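PDB 4F1H: tyrosyl-DNA phosphodiesterase 2 from Danio rerio, which belongs to the endonuclease/exonuclease/phosphatase family of DNase I-like proteins and binds a magnesium ion and a nucleic acid strand. Local coordinates for residues V79-S84 and A101-S106; N97-Q102 and L112-L117; G107-L112 and E143-I148; D206-R211 and I244-N249. All coordinates share one frame; numbering follows the deposited sequence.

Contact 1: residues V79-S84 and A101-S106; sequences VKFLES and AQVTFS
The carbonyl oxygen Gln102 O takes two backbone N-H groups from the facing strand, Leu82 N at 2.9 Å and, more weakly, Glu83 N at 3.3 Å. Two successive residues facing one make a classic beta bulge, which shifts the register by one residue between the pairs Phe81-Val103 and Glu83-Gln102 of this antiparallel hairpin. Beyond the bulge Gln102 N returns a bond to Glu83 O, 2.8 Å long and nearly collinear with the carbonyl. Glu83 and Gln102 then run alongside each other, carboxylate and amide planes 31° apart, with Gln102 OE1 3.6 Å from Glu83 CD. The face of Phe81, Val103 and Ala101 is largely apolar, and Phe81 turns the edge of its ring to Ala101 CB. Val79 CG1, anti to its own nitrogen (chi1 172°), presses to 3.4 Å from Val103 CB, a tight approach. Phe61 stacks on the Phe81 ring, and Leu74 adjoins both valines. The hairpin has one mostly apolar face, touching strand 69-75, and one carrying the polar chains of Lys80, Glu83, Gln102 and Thr104.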
loop_
_atom_site.group_PDB
_atom_site.type_symbol
_atom_site.label_atom_id
_atom_site.label_comp_id
_atom_site.label_asym_id
_atom_site.label_seq_id
_atom_site.Cartn_x
_atom_site.Cartn_y
_atom_site.Cartn_z
ATOM N N VAL B 79 14.458 12.102 -29.282
ATOM C CA VAL B 79 13.652 10.895 -29.155
ATOM C C VAL B 79 13.018 10.572 -30.515
ATOM O O VAL B 79 12.442 11.464 -31.154
ATOM C CB VAL B 79 12.509 11.195 -28.116
ATOM C CG1 VAL B 79 11.503 10.074 -28.043
ATOM C CG2 VAL B 79 13.130 11.481 -26.718
ATOM N N LYS B 80 13.105 9.303 -30.941
ATOM C CA LYS B 80 12.434 8.866 -32.170
ATOM C C LYS B 80 11.215 8.057 -31.792
ATOM O O LYS B 80 11.311 7.140 -30.996
ATOM C CB LYS B 80 13.380 8.019 -33.014
ATOM C CG LYS B 80 14.494 8.875 -33.645
ATOM C CD LYS B 80 15.625 8.011 -34.168
ATOM C CE LYS B 80 16.743 8.860 -34.749
ATOM N NZ LYS B 80 17.819 7.979 -35.280
ATOM N N PHE B 81 10.077 8.374 -32.397
ATOM C CA PHE B 81 8.848 7.702 -32.033
ATOM C C PHE B 81 8.697 6.374 -32.766
ATOM O O PHE B 81 9.025 6.266 -33.963
ATOM C CB PHE B 81 7.690 8.634 -32.386
ATOM C CG PHE B 81 6.327 8.019 -32.211
ATOM C CD1 PHE B 81 5.791 7.834 -30.929
ATOM C CD2 PHE B 81 5.569 7.656 -33.318
ATOM C CE1 PHE B 81 4.507 7.247 -30.743
ATOM C CE2 PHE B 81 4.279 7.089 -33.153
ATOM C CZ PHE B 81 3.738 6.915 -31.857
ATOM N N LEU B 82 8.194 5.366 -32.058
ATOM C CA LEU B 82 7.930 4.047 -32.664
ATOM C C LEU B 82 6.442 3.776 -32.828
ATOM O O LEU B 82 5.988 3.468 -33.935
ATOM C CB LEU B 82 8.527 2.900 -31.842
ATOM C CG LEU B 82 10.041 2.940 -31.726
ATOM C CD1 LEU B 82 10.561 1.872 -30.769
ATOM C CD2 LEU B 82 10.717 2.842 -33.135
ATOM N N GLU B 83 5.692 3.813 -31.724
ATOM C CA GLU B 83 4.254 3.543 -31.780
ATOM C C GLU B 83 3.629 3.962 -30.446
ATOM O O GLU B 83 4.344 4.126 -29.464
ATOM C CB GLU B 83 4.000 2.052 -32.047
ATOM C CG GLU B 83 4.482 1.141 -30.926
ATOM C CD GLU B 83 3.940 -0.265 -31.074
ATOM O OE1 GLU B 83 4.692 -1.119 -31.560
ATOM O OE2 GLU B 83 2.773 -0.514 -30.696
ATOM N N SER B 84 2.307 4.162 -30.428
ATOM C CA SER B 84 1.622 4.570 -29.207
ATOM C C SER B 84 0.360 3.771 -29.097
ATOM O O SER B 84 -0.109 3.167 -30.093
ATOM C CB SER B 84 1.292 6.068 -29.174
ATOM O OG SER B 84 0.347 6.489 -30.151
ATOM N N ALA B 101 3.619 5.511 -25.051
ATOM C CA ALA B 101 4.392 5.802 -26.277
ATOM C C ALA B 101 5.691 5.035 -26.198
ATOM O O ALA B 101 6.416 5.129 -25.204
ATOM C CB ALA B 101 4.675 7.306 -26.436
ATOM N N GLN B 102 5.980 4.246 -27.227
ATOM C CA GLN B 102 7.259 3.532 -27.329
ATOM C C GLN B 102 8.160 4.340 -28.234
ATOM O O GLN B 102 7.744 4.805 -29.279
ATOM C CB GLN B 102 7.023 2.140 -27.923
ATOM C CG GLN B 102 6.087 1.336 -27.060
ATOM C CD GLN B 102 6.098 -0.138 -27.396
ATOM O OE1 GLN B 102 5.062 -0.731 -27.734
ATOM N NE2 GLN B 102 7.269 -0.742 -27.296
ATOM N N VAL B 103 9.397 4.563 -27.796
ATOM C CA VAL B 103 10.310 5.434 -28.510
ATOM C C VAL B 103 11.724 4.850 -28.417
ATOM O O VAL B 103 11.945 3.905 -27.652
ATOM C CB VAL B 103 10.327 6.864 -27.920
ATOM C CG1 VAL B 103 8.873 7.454 -27.827
ATOM C CG2 VAL B 103 11.027 6.897 -26.519
ATOM N N THR B 104 12.672 5.386 -29.202
ATOM C CA THR B 104 14.095 5.088 -28.959
ATOM C C THR B 104 14.827 6.375 -28.575
ATOM O O THR B 104 14.511 7.460 -29.078
ATOM C CB THR B 104 14.831 4.404 -30.158
ATOM O OG1 THR B 104 14.850 5.285 -31.269
ATOM C CG2 THR B 104 14.119 3.160 -30.587
ATOM N N PHE B 105 15.789 6.249 -27.666
ATOM C CA PHE B 105 16.546 7.375 -27.161
ATOM C C PHE B 105 18.006 6.975 -27.344
ATOM O O PHE B 105 18.528 6.136 -26.595
ATOM C CB PHE B 105 16.186 7.572 -25.677
ATOM C CG PHE B 105 17.057 8.565 -24.952
ATOM C CD1 PHE B 105 16.938 9.927 -25.205
ATOM C CD2 PHE B 105 17.930 8.135 -23.961
ATOM C CE1 PHE B 105 17.728 10.862 -24.528
ATOM C CE2 PHE B 105 18.700 9.042 -23.277
ATOM C CZ PHE B 105 18.615 10.404 -23.563
ATOM N N SER B 106 18.627 7.544 -28.378
ATOM C CA SER B 106 19.967 7.122 -28.808
ATOM C C SER B 106 20.038 5.594 -28.935
ATOM O O SER B 106 20.985 4.960 -28.464
ATOM C CB SER B 106 21.033 7.649 -27.842
ATOM O OG SER B 106 21.332 9.006 -28.125
#

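Contact 2: residues N97-Q102 and L112-L117; sequences NLLIAQ and LMTSHL. With nucleotides of chain A.
A beta hairpin of the DNase I-like fold, strands 97-105 and 108-114, carries just past its second strand the histidine that meets the nucleotide. Paired backbone bonds join Leu99 to Thr114 and Ala101 to Leu112, and between them the non-hydrogen-bonded pair Ile100-Met113 sets Ile100 CG1 4.1 Å from Met113 CG, the side chains parallel. Met113 bends at chi3 (62°), which brings its CE to 3.8 Å from Leu98 CD2 on the same face. On the other face Leu99 CB lies beside Thr114 CG2. Beyond the last pair, Ser115 OG donates a short 2.6 Å bond to Asn97 O, arriving 34° off the carbonyl plane. Water 1 bridges the backbones there, accepting from Asn97 N and His116 N. The chain then delivers His116, whose NE2 gives a nearly straight bond of 2.8 Å to OP3 of DT1 of chain A, the oxygen lying in the ring plane. Asp152 and Asn154 also touch this histidine. Strand 80-88 flanks the hairpin on one edge and strand 145-150 on the other; Phe39 of strand 37-43 packs on Leu112 and Thr114, and Phe149 of strand 145-150 on Leu98 and Met113.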
loop_
_atom_site.group_PDB
_atom_site.type_symbol
_atom_site.label_atom_id
_atom_site.label_comp_id
_atom_site.label_asym_id
_atom_site.label_seq_id
_atom_site.Cartn_x
_atom_site.Cartn_y
_atom_site.Cartn_z
ATOM N N ASN B 97 -7.437 6.721 -18.401
ATOM C CA ASN B 97 -6.892 5.676 -19.242
ATOM C C ASN B 97 -5.381 5.623 -19.072
ATOM O O ASN B 97 -4.788 6.369 -18.258
ATOM C CB ASN B 97 -7.305 5.858 -20.719
ATOM C CG ASN B 97 -6.949 7.226 -21.299
ATOM O OD1 ASN B 97 -6.010 7.936 -20.822
ATOM N ND2 ASN B 97 -7.715 7.639 -22.321
ATOM N N LEU B 98 -4.744 4.736 -19.819
ATOM C CA LEU B 98 -3.284 4.630 -19.758
ATOM C C LEU B 98 -2.741 4.929 -21.146
ATOM O O LEU B 98 -3.051 4.215 -22.082
ATOM C CB LEU B 98 -2.921 3.205 -19.307
ATOM C CG LEU B 98 -1.449 2.865 -19.217
ATOM C CD1 LEU B 98 -0.699 3.835 -18.268
ATOM C CD2 LEU B 98 -1.277 1.427 -18.739
ATOM N N LEU B 99 -1.948 5.997 -21.283
ATOM C CA LEU B 99 -1.393 6.401 -22.588
ATOM C C LEU B 99 0.061 5.947 -22.640
ATOM O O LEU B 99 0.844 6.253 -21.729
ATOM C CB LEU B 99 -1.492 7.932 -22.714
ATOM C CG LEU B 99 -0.771 8.633 -23.882
ATOM C CD1 LEU B 99 -1.237 8.136 -25.279
ATOM C CD2 LEU B 99 -0.952 10.170 -23.724
ATOM N N ILE B 100 0.432 5.194 -23.679
ATOM C CA ILE B 100 1.760 4.582 -23.765
ATOM C C ILE B 100 2.369 5.033 -25.079
ATOM O O ILE B 100 1.711 4.973 -26.105
ATOM C CB ILE B 100 1.621 3.044 -23.786
ATOM C CG1 ILE B 100 1.094 2.548 -22.429
ATOM C CG2 ILE B 100 2.977 2.376 -24.136
ATOM C CD1 ILE B 100 0.584 1.120 -22.415
ATOM N N ALA B 101 3.619 5.511 -25.051
ATOM C CA ALA B 101 4.392 5.802 -26.277
ATOM C C ALA B 101 5.691 5.035 -26.198
ATOM O O ALA B 101 6.416 5.129 -25.204
ATOM C CB ALA B 101 4.675 7.306 -26.436
ATOM N N GLN B 102 5.980 4.246 -27.227
ATOM C CA GLN B 102 7.259 3.532 -27.329
ATOM C C GLN B 102 8.160 4.340 -28.234
ATOM O O GLN B 102 7.744 4.805 -29.279
ATOM C CB GLN B 102 7.023 2.140 -27.923
ATOM C CG GLN B 102 6.087 1.336 -27.060
ATOM C CD GLN B 102 6.098 -0.138 -27.396
ATOM O OE1 GLN B 102 5.062 -0.731 -27.734
ATOM N NE2 GLN B 102 7.269 -0.742 -27.296
ATOM N N LEU B 112 7.198 4.584 -22.539
ATOM C CA LEU B 112 6.767 5.746 -21.746
ATOM C C LEU B 112 5.274 5.655 -21.461
ATOM O O LEU B 112 4.477 5.349 -22.347
ATOM C CB LEU B 112 7.071 7.036 -22.511
ATOM C CG LEU B 112 8.551 7.140 -22.916
ATOM C CD1 LEU B 112 8.681 8.268 -23.928
ATOM C CD2 LEU B 112 9.477 7.363 -21.734
ATOM N N MET B 113 4.887 5.899 -20.216
ATOM C CA MET B 113 3.484 5.708 -19.850
ATOM C C MET B 113 3.004 6.830 -18.950
ATOM O O MET B 113 3.743 7.310 -18.109
ATOM C CB MET B 113 3.328 4.411 -19.042
ATOM C CG MET B 113 4.006 3.182 -19.650
ATOM S SD MET B 113 4.154 1.846 -18.411
ATOM C CE MET B 113 2.423 1.530 -18.062
ATOM N N THR B 114 1.753 7.246 -19.145
ATOM C CA THR B 114 1.146 8.205 -18.192
ATOM C C THR B 114 -0.340 7.929 -17.981
ATOM O O THR B 114 -1.059 7.389 -18.831
ATOM C CB THR B 114 1.358 9.697 -18.600
ATOM O OG1 THR B 114 1.039 10.544 -17.499
ATOM C CG2 THR B 114 0.516 10.109 -19.816
ATOM N N SER B 115 -0.811 8.338 -16.809
ATOM C CA SER B 115 -2.217 8.231 -16.493
ATOM C C SER B 115 -2.522 9.259 -15.412
ATOM O O SER B 115 -1.616 9.781 -14.720
ATOM C CB SER B 115 -2.548 6.809 -16.018
ATOM O OG SER B 115 -3.958 6.665 -15.840
ATOM N N HIS B 116 -3.797 9.593 -15.297
ATOM C CA HIS B 116 -4.301 10.394 -14.199
ATOM C C HIS B 116 -5.255 9.425 -13.514
ATOM O O HIS B 116 -6.399 9.226 -13.995
ATOM C CB HIS B 116 -5.029 11.591 -14.807
ATOM C CG HIS B 116 -5.625 12.534 -13.815
ATOM N ND1 HIS B 116 -6.469 13.552 -14.202
ATOM C CD2 HIS B 116 -5.443 12.675 -12.481
ATOM C CE1 HIS B 116 -6.821 14.262 -13.143
ATOM N NE2 HIS B 116 -6.219 13.748 -12.082
ATOM N N LEU B 117 -4.808 8.745 -12.451
ATOM C CA LEU B 117 -5.660 7.705 -11.862
ATOM C C LEU B 117 -6.844 8.361 -11.154
ATOM O O LEU B 117 -6.798 9.525 -10.742
ATOM C CB LEU B 117 -4.911 6.839 -10.823
ATOM C CG LEU B 117 -3.687 6.066 -11.339
ATOM C CD1 LEU B 117 -3.160 5.063 -10.269
ATOM C CD2 LEU B 117 -3.958 5.312 -12.641
ATOM O OP3 DT A 1 -6.929 14.589 -9.501
ATOM P P DT A 1 -6.238 15.573 -8.609
ATOM O OP1 DT A 1 -5.797 16.810 -9.235
ATOM O OP2 DT A 1 -4.987 14.999 -7.999
ATOM O "O5'" DT A 1 -7.227 15.824 -7.396
ATOM C "C5'" DT A 1 -6.957 16.950 -6.544
ATOM C "C4'" DT A 1 -8.073 16.986 -5.520
ATOM O "O4'" DT A 1 -9.243 17.501 -6.213
ATOM C "C3'" DT A 1 -8.466 15.636 -4.910
ATOM O "O3'" DT A 1 -8.942 15.856 -3.569
ATOM C "C2'" DT A 1 -9.623 15.176 -5.793
ATOM C "C1'" DT A 1 -10.293 16.516 -6.098
ATOM N N1 DT A 1 -11.130 16.505 -7.333
ATOM C C2 DT A 1 -12.484 16.745 -7.198
ATOM O O2 DT A 1 -13.033 16.948 -6.104
ATOM N N3 DT A 1 -13.177 16.708 -8.380
ATOM C C4 DT A 1 -12.681 16.483 -9.660
ATOM O O4 DT A 1 -13.419 16.489 -10.663
ATOM C C5 DT A 1 -11.249 16.244 -9.709
ATOM C C7 DT A 1 -10.577 15.943 -11.014
ATOM C C6 DT A 1 -10.538 16.267 -8.571
HETATM O O HOH W 1 -5.801 9.030 -17.452
#

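Contact 3: residues G107-L112 and E143-I148; sequences GQKLYL and EDAIVI
Two neighbouring parallel strands meet here, at the end of the sheet remote from the bound nucleic acid. Their backbone ladder links Ile146 N to Lys109 O, Tyr111 N to Ile146 O at 2.7 Å, and Ile148 N to Tyr111 O. Lys109 O is gripped twice, since Gln108 NE2 also donates to it at 3.0 Å, the oxygen close to the amide plane. A bend at chi2 (63°) curls Gln108 back to make this bond and lays its CG across Ile146 CD1 at 3.5 Å. Helix 124-140 connects the strands, completing a beta-alpha-beta crossover. At the mouth of the pair, Lys109 NZ forms a salt bridge with Asp144, reaching OD1 on its syn side at 3.1 Å, while water 2 accepts from Lys109 N and donates to Asp144 O. Inside, Leu110 CD2 lies alongside Ile146 CB, with Leu4 of strand 4-10 against Leu110. On the opposite face Tyr111 CB rests 3.9 Å from Ala145 CB, and the Tyr111 ring passes Val147 CG1 obliquely.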
loop_
_atom_site.group_PDB
_atom_site.type_symbol
_atom_site.label_atom_id
_atom_site.label_comp_id
_atom_site.label_asym_id
_atom_site.label_seq_id
_atom_site.Cartn_x
_atom_site.Cartn_y
_atom_site.Cartn_z
ATOM N N GLY B 107 19.006 5.006 -29.542
ATOM C CA GLY B 107 18.978 3.572 -29.789
ATOM C C GLY B 107 18.421 2.676 -28.691
ATOM O O GLY B 107 18.151 1.487 -28.943
ATOM N N GLN B 108 18.238 3.222 -27.486
ATOM C CA GLN B 108 17.700 2.431 -26.380
ATOM C C GLN B 108 16.191 2.600 -26.396
ATOM O O GLN B 108 15.713 3.730 -26.444
ATOM C CB GLN B 108 18.260 2.935 -25.038
ATOM C CG GLN B 108 17.560 2.347 -23.822
ATOM C CD GLN B 108 17.704 0.845 -23.699
ATOM O OE1 GLN B 108 18.831 0.319 -23.678
ATOM N NE2 GLN B 108 16.562 0.137 -23.589
ATOM N N LYS B 109 15.451 1.491 -26.378
ATOM C CA LYS B 109 13.997 1.553 -26.404
ATOM C C LYS B 109 13.517 2.051 -25.048
ATOM O O LYS B 109 13.984 1.562 -24.017
ATOM C CB LYS B 109 13.413 0.165 -26.680
ATOM C CG LYS B 109 11.929 0.193 -26.939
ATOM C CD LYS B 109 11.340 -1.232 -27.091
ATOM C CE LYS B 109 11.612 -1.828 -28.468
ATOM N NZ LYS B 109 11.070 -3.232 -28.539
ATOM N N LEU B 110 12.584 3.016 -25.055
ATOM C CA LEU B 110 11.910 3.445 -23.818
ATOM C C LEU B 110 10.433 3.141 -23.983
ATOM O O LEU B 110 9.889 3.302 -25.081
ATOM C CB LEU B 110 12.057 4.947 -23.549
ATOM C CG LEU B 110 13.447 5.561 -23.634
ATOM C CD1 LEU B 110 13.324 7.043 -23.260
ATOM C CD2 LEU B 110 14.433 4.814 -22.734
ATOM N N TYR B 111 9.769 2.741 -22.893
ATOM C CA TYR B 111 8.334 2.454 -22.957
ATOM C C TYR B 111 7.749 3.488 -21.990
ATOM O O TYR B 111 7.877 3.320 -20.777
ATOM C CB TYR B 111 8.130 1.005 -22.504
ATOM C CG TYR B 111 6.744 0.418 -22.593
ATOM C CD1 TYR B 111 5.882 0.479 -21.506
ATOM C CD2 TYR B 111 6.333 -0.292 -23.726
ATOM C CE1 TYR B 111 4.600 -0.106 -21.549
ATOM C CE2 TYR B 111 5.037 -0.873 -23.793
ATOM C CZ TYR B 111 4.194 -0.780 -22.701
ATOM O OH TYR B 111 2.922 -1.359 -22.757
ATOM N N LEU B 112 7.198 4.584 -22.539
ATOM C CA LEU B 112 6.767 5.746 -21.746
ATOM C C LEU B 112 5.274 5.655 -21.461
ATOM O O LEU B 112 4.477 5.349 -22.347
ATOM C CB LEU B 112 7.071 7.036 -22.511
ATOM C CG LEU B 112 8.551 7.140 -22.916
ATOM C CD1 LEU B 112 8.681 8.268 -23.928
ATOM C CD2 LEU B 112 9.477 7.363 -21.734
ATOM N N GLU B 143 11.239 -6.733 -22.863
ATOM C CA GLU B 143 12.483 -6.885 -22.119
ATOM C C GLU B 143 13.571 -5.898 -22.501
ATOM O O GLU B 143 14.457 -5.611 -21.693
ATOM C CB GLU B 143 13.049 -8.277 -22.343
ATOM C CG GLU B 143 12.355 -9.371 -21.585
ATOM C CD GLU B 143 13.308 -10.506 -21.270
ATOM O OE1 GLU B 143 14.310 -10.658 -22.013
ATOM O OE2 GLU B 143 13.062 -11.225 -20.273
ATOM N N ASP B 144 13.529 -5.404 -23.735
ATOM C CA ASP B 144 14.575 -4.516 -24.202
ATOM C C ASP B 144 14.261 -3.035 -23.992
ATOM O O ASP B 144 15.018 -2.176 -24.445
ATOM C CB ASP B 144 14.930 -4.798 -25.670
ATOM C CG ASP B 144 13.750 -4.601 -26.617
ATOM O OD1 ASP B 144 12.586 -4.568 -26.148
ATOM O OD2 ASP B 144 13.988 -4.497 -27.841
ATOM N N ALA B 145 13.172 -2.737 -23.275
ATOM C CA ALA B 145 12.816 -1.342 -23.009
ATOM C C ALA B 145 13.065 -0.982 -21.552
ATOM O O ALA B 145 12.848 -1.820 -20.651
ATOM C CB ALA B 145 11.336 -1.060 -23.342
ATOM N N ILE B 146 13.495 0.267 -21.343
ATOM C CA ILE B 146 13.425 0.911 -20.028
ATOM C C ILE B 146 11.981 1.430 -19.935
ATOM O O ILE B 146 11.520 2.088 -20.881
ATOM C CB ILE B 146 14.382 2.097 -19.973
ATOM C CG1 ILE B 146 15.831 1.594 -20.096
ATOM C CG2 ILE B 146 14.204 2.898 -18.662
ATOM C CD1 ILE B 146 16.832 2.721 -20.393
ATOM N N VAL B 147 11.275 1.112 -18.845
ATOM C CA VAL B 147 9.934 1.636 -18.601
ATOM C C VAL B 147 9.952 2.842 -17.670
ATOM O O VAL B 147 10.524 2.793 -16.583
ATOM C CB VAL B 147 9.021 0.552 -17.965
ATOM C CG1 VAL B 147 7.608 1.064 -17.789
ATOM C CG2 VAL B 147 9.036 -0.667 -18.845
ATOM N N ILE B 148 9.290 3.925 -18.080
ATOM C CA ILE B 148 9.077 5.073 -17.172
ATOM C C ILE B 148 7.591 5.383 -17.182
ATOM O O ILE B 148 7.026 5.725 -18.237
ATOM C CB ILE B 148 9.843 6.300 -17.655
ATOM C CG1 ILE B 148 11.350 6.000 -17.640
ATOM C CG2 ILE B 148 9.504 7.527 -16.753
ATOM C CD1 ILE B 148 12.186 7.203 -18.078
HETATM O O HOH W 2 16.629 -1.089 -26.669
#

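Contact 4: residues D206-R211 and I244-N249; sequences DRIFLR and IYCTFN
Strands 206-211 and 244-249 run in nearly the same direction, their axes 19° apart and 9.1 Å from each other at closest approach. No hydrogen bond joins them; the contact is made by apolar side chains, with one touch on the main chain of Asp206. Ile208 is central: its CD1 lies 3.6 Å from Ile244 CG2 and 3.8 Å from Cys246 CB, while its CG2 reaches the edge of the Phe248 ring at CZ. With CG1 anti to the carbonyl carbon (chi1 -54°), Ile208 sends CD1 to the Ile244 end and its other branch to the phenylalanine. The side chains of Ile208 and Ile244 point in opposing senses and overlap flank to flank, not end to end. Each strand belongs to a different mixed sheet, so this is sheet-on-sheet packing in the two-sheet core of the alpha/beta sandwich of the DNase I-like fold. Farther along, Leu210 CD2 comes to 4.1 Å from Phe248 CD2, near the ring plane, so both aliphatic neighbours meet the phenylalanine at its rim. Val173 of helix 173-176 touches Ile208, Leu210, Cys246 and Phe248. At the other end, Ile244 CD1 lies 3.5 Å from Asp206 O and 3.8 Å from Asp206 CB. The Asp206 carboxylate has its own polar partners, with OD2 hydrogen-bonded to Thr186 OG1 and His241 ND1.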
loop_
_atom_site.group_PDB
_atom_site.type_symbol
_atom_site.label_atom_id
_atom_site.label_comp_id
_atom_site.label_asym_id
_atom_site.label_seq_id
_atom_site.Cartn_x
_atom_site.Cartn_y
_atom_site.Cartn_z
ATOM N N ASP B 206 1.795 12.770 -7.298
ATOM C CA ASP B 206 2.515 12.652 -8.546
ATOM C C ASP B 206 3.716 11.784 -8.295
ATOM O O ASP B 206 4.526 12.078 -7.398
ATOM C CB ASP B 206 2.888 14.064 -8.981
ATOM C CG ASP B 206 1.634 14.901 -9.192
ATOM O OD1 ASP B 206 0.986 14.736 -10.270
ATOM O OD2 ASP B 206 1.211 15.642 -8.271
ATOM N N ARG B 207 3.818 10.698 -9.068
ATOM C CA ARG B 207 4.842 9.683 -8.840
ATOM C C ARG B 207 5.401 9.167 -10.138
ATOM O O ARG B 207 4.724 9.205 -11.171
ATOM C CB ARG B 207 4.298 8.482 -8.029
ATOM C CG ARG B 207 3.591 8.877 -6.713
ATOM C CD ARG B 207 3.238 7.646 -5.864
ATOM N NE ARG B 207 2.637 8.132 -4.629
ATOM C CZ ARG B 207 2.516 7.439 -3.492
ATOM N NH1 ARG B 207 2.924 6.172 -3.411
ATOM N NH2 ARG B 207 1.974 8.036 -2.429
ATOM N N ILE B 208 6.644 8.695 -10.078
ATOM C CA ILE B 208 7.335 8.113 -11.238
ATOM C C ILE B 208 7.753 6.703 -10.875
ATOM O O ILE B 208 8.398 6.491 -9.814
ATOM C CB ILE B 208 8.623 8.890 -11.562
ATOM C CG1 ILE B 208 8.304 10.377 -11.744
ATOM C CG2 ILE B 208 9.328 8.305 -12.772
ATOM C CD1 ILE B 208 9.574 11.255 -11.792
ATOM N N PHE B 209 7.412 5.745 -11.743
ATOM C CA PHE B 209 7.812 4.320 -11.582
ATOM C C PHE B 209 8.808 3.985 -12.680
ATOM O O PHE B 209 8.629 4.384 -13.839
ATOM C CB PHE B 209 6.584 3.391 -11.648
ATOM C CG PHE B 209 5.542 3.666 -10.574
ATOM C CD1 PHE B 209 5.916 4.071 -9.290
ATOM C CD2 PHE B 209 4.186 3.551 -10.878
ATOM C CE1 PHE B 209 4.947 4.336 -8.315
ATOM C CE2 PHE B 209 3.211 3.793 -9.909
ATOM C CZ PHE B 209 3.598 4.209 -8.629
ATOM N N LEU B 210 9.872 3.271 -12.319
ATOM C CA LEU B 210 10.970 2.980 -13.237
ATOM C C LEU B 210 11.258 1.494 -13.258
ATOM O O LEU B 210 11.316 0.858 -12.206
ATOM C CB LEU B 210 12.222 3.762 -12.803
ATOM C CG LEU B 210 13.528 3.375 -13.506
ATOM C CD1 LEU B 210 13.481 3.797 -15.003
ATOM C CD2 LEU B 210 14.743 4.015 -12.809
ATOM N N ARG B 211 11.410 0.928 -14.455
ATOM C CA ARG B 211 11.894 -0.453 -14.602
ATOM C C ARG B 211 13.025 -0.471 -15.635
ATOM O O ARG B 211 12.943 0.198 -16.681
ATOM C CB ARG B 211 10.764 -1.386 -15.053
ATOM C CG ARG B 211 11.160 -2.875 -14.959
ATOM C CD ARG B 211 10.383 -3.683 -15.982
ATOM N NE ARG B 211 10.988 -3.528 -17.295
ATOM C CZ ARG B 211 10.525 -4.091 -18.405
ATOM N NH1 ARG B 211 11.166 -3.908 -19.544
ATOM N NH2 ARG B 211 9.422 -4.820 -18.374
ATOM N N ILE B 244 7.125 17.652 -11.492
ATOM C CA ILE B 244 8.341 16.909 -11.150
ATOM C C ILE B 244 9.302 17.006 -12.329
ATOM O O ILE B 244 8.926 16.700 -13.461
ATOM C CB ILE B 244 8.058 15.423 -10.910
ATOM C CG1 ILE B 244 7.167 15.242 -9.674
ATOM C CG2 ILE B 244 9.365 14.653 -10.639
ATOM C CD1 ILE B 244 6.687 13.788 -9.474
ATOM N N TYR B 245 10.546 17.461 -12.085
ATOM C CA TYR B 245 11.633 17.301 -13.061
ATOM C C TYR B 245 12.545 16.143 -12.610
ATOM O O TYR B 245 12.910 16.034 -11.429
ATOM C CB TYR B 245 12.449 18.592 -13.178
ATOM C CG TYR B 245 13.681 18.446 -14.059
ATOM C CD1 TYR B 245 13.566 18.282 -15.435
ATOM C CD2 TYR B 245 14.957 18.510 -13.499
ATOM C CE1 TYR B 245 14.694 18.153 -16.237
ATOM C CE2 TYR B 245 16.073 18.393 -14.288
ATOM C CZ TYR B 245 15.937 18.206 -15.639
ATOM O OH TYR B 245 17.068 18.060 -16.411
ATOM N N CYS B 246 12.900 15.238 -13.517
ATOM C CA CYS B 246 13.748 14.126 -13.083
ATOM C C CYS B 246 14.701 13.712 -14.184
ATOM O O CYS B 246 14.319 13.662 -15.353
ATOM C CB CYS B 246 12.880 12.916 -12.693
ATOM S SG CYS B 246 13.767 11.634 -11.779
ATOM N N THR B 247 15.939 13.405 -13.822
ATOM C CA THR B 247 16.885 12.824 -14.778
ATOM C C THR B 247 17.252 11.380 -14.443
ATOM O O THR B 247 17.125 10.934 -13.297
ATOM C CB THR B 247 18.195 13.627 -14.874
ATOM O OG1 THR B 247 18.773 13.721 -13.569
ATOM C CG2 THR B 247 17.961 15.013 -15.377
ATOM N N PHE B 248 17.760 10.667 -15.441
ATOM C CA PHE B 248 18.083 9.249 -15.274
ATOM C C PHE B 248 19.468 8.936 -15.829
ATOM O O PHE B 248 19.871 9.511 -16.844
ATOM C CB PHE B 248 17.076 8.376 -16.008
ATOM C CG PHE B 248 15.673 8.529 -15.500
ATOM C CD1 PHE B 248 14.894 9.582 -15.966
ATOM C CD2 PHE B 248 15.147 7.655 -14.553
ATOM C CE1 PHE B 248 13.589 9.760 -15.487
ATOM C CE2 PHE B 248 13.837 7.823 -14.077
ATOM C CZ PHE B 248 13.074 8.890 -14.531
ATOM N N ASN B 249 20.150 8.004 -15.161
ATOM C CA ASN B 249 21.454 7.501 -15.603
ATOM C C ASN B 249 21.228 6.381 -16.592
ATOM O O ASN B 249 20.947 5.238 -16.214
ATOM C CB ASN B 249 22.266 6.998 -14.408
ATOM C CG ASN B 249 22.603 8.114 -13.441
ATOM O OD1 ASN B 249 23.124 9.160 -13.844
ATOM N ND2 ASN B 249 22.272 7.916 -12.162
#

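Contacts 1, 2 and 3 follow one sheet strand by strand: contacts 1 and 2 share Ala101 and Gln102 on strand 97-105, and contacts 2 and 3 share Leu112 on strand 108-114. Contact 4 continues from contact 3, about 13 Å away between centres, where Val147 N lies 2.9 Å from Arg211 O, and then crosses to the second sheet. Contact 2 reaches the nucleotide through His116, whose side chain is about 5 Å from the magnesium ion. In contact 4 the side chain of Asp206 is about 9 Å from the bound magnesium ion. By nearest atoms, contacts 1 and 3 stand about 21 and 18 Å from the nucleic acid.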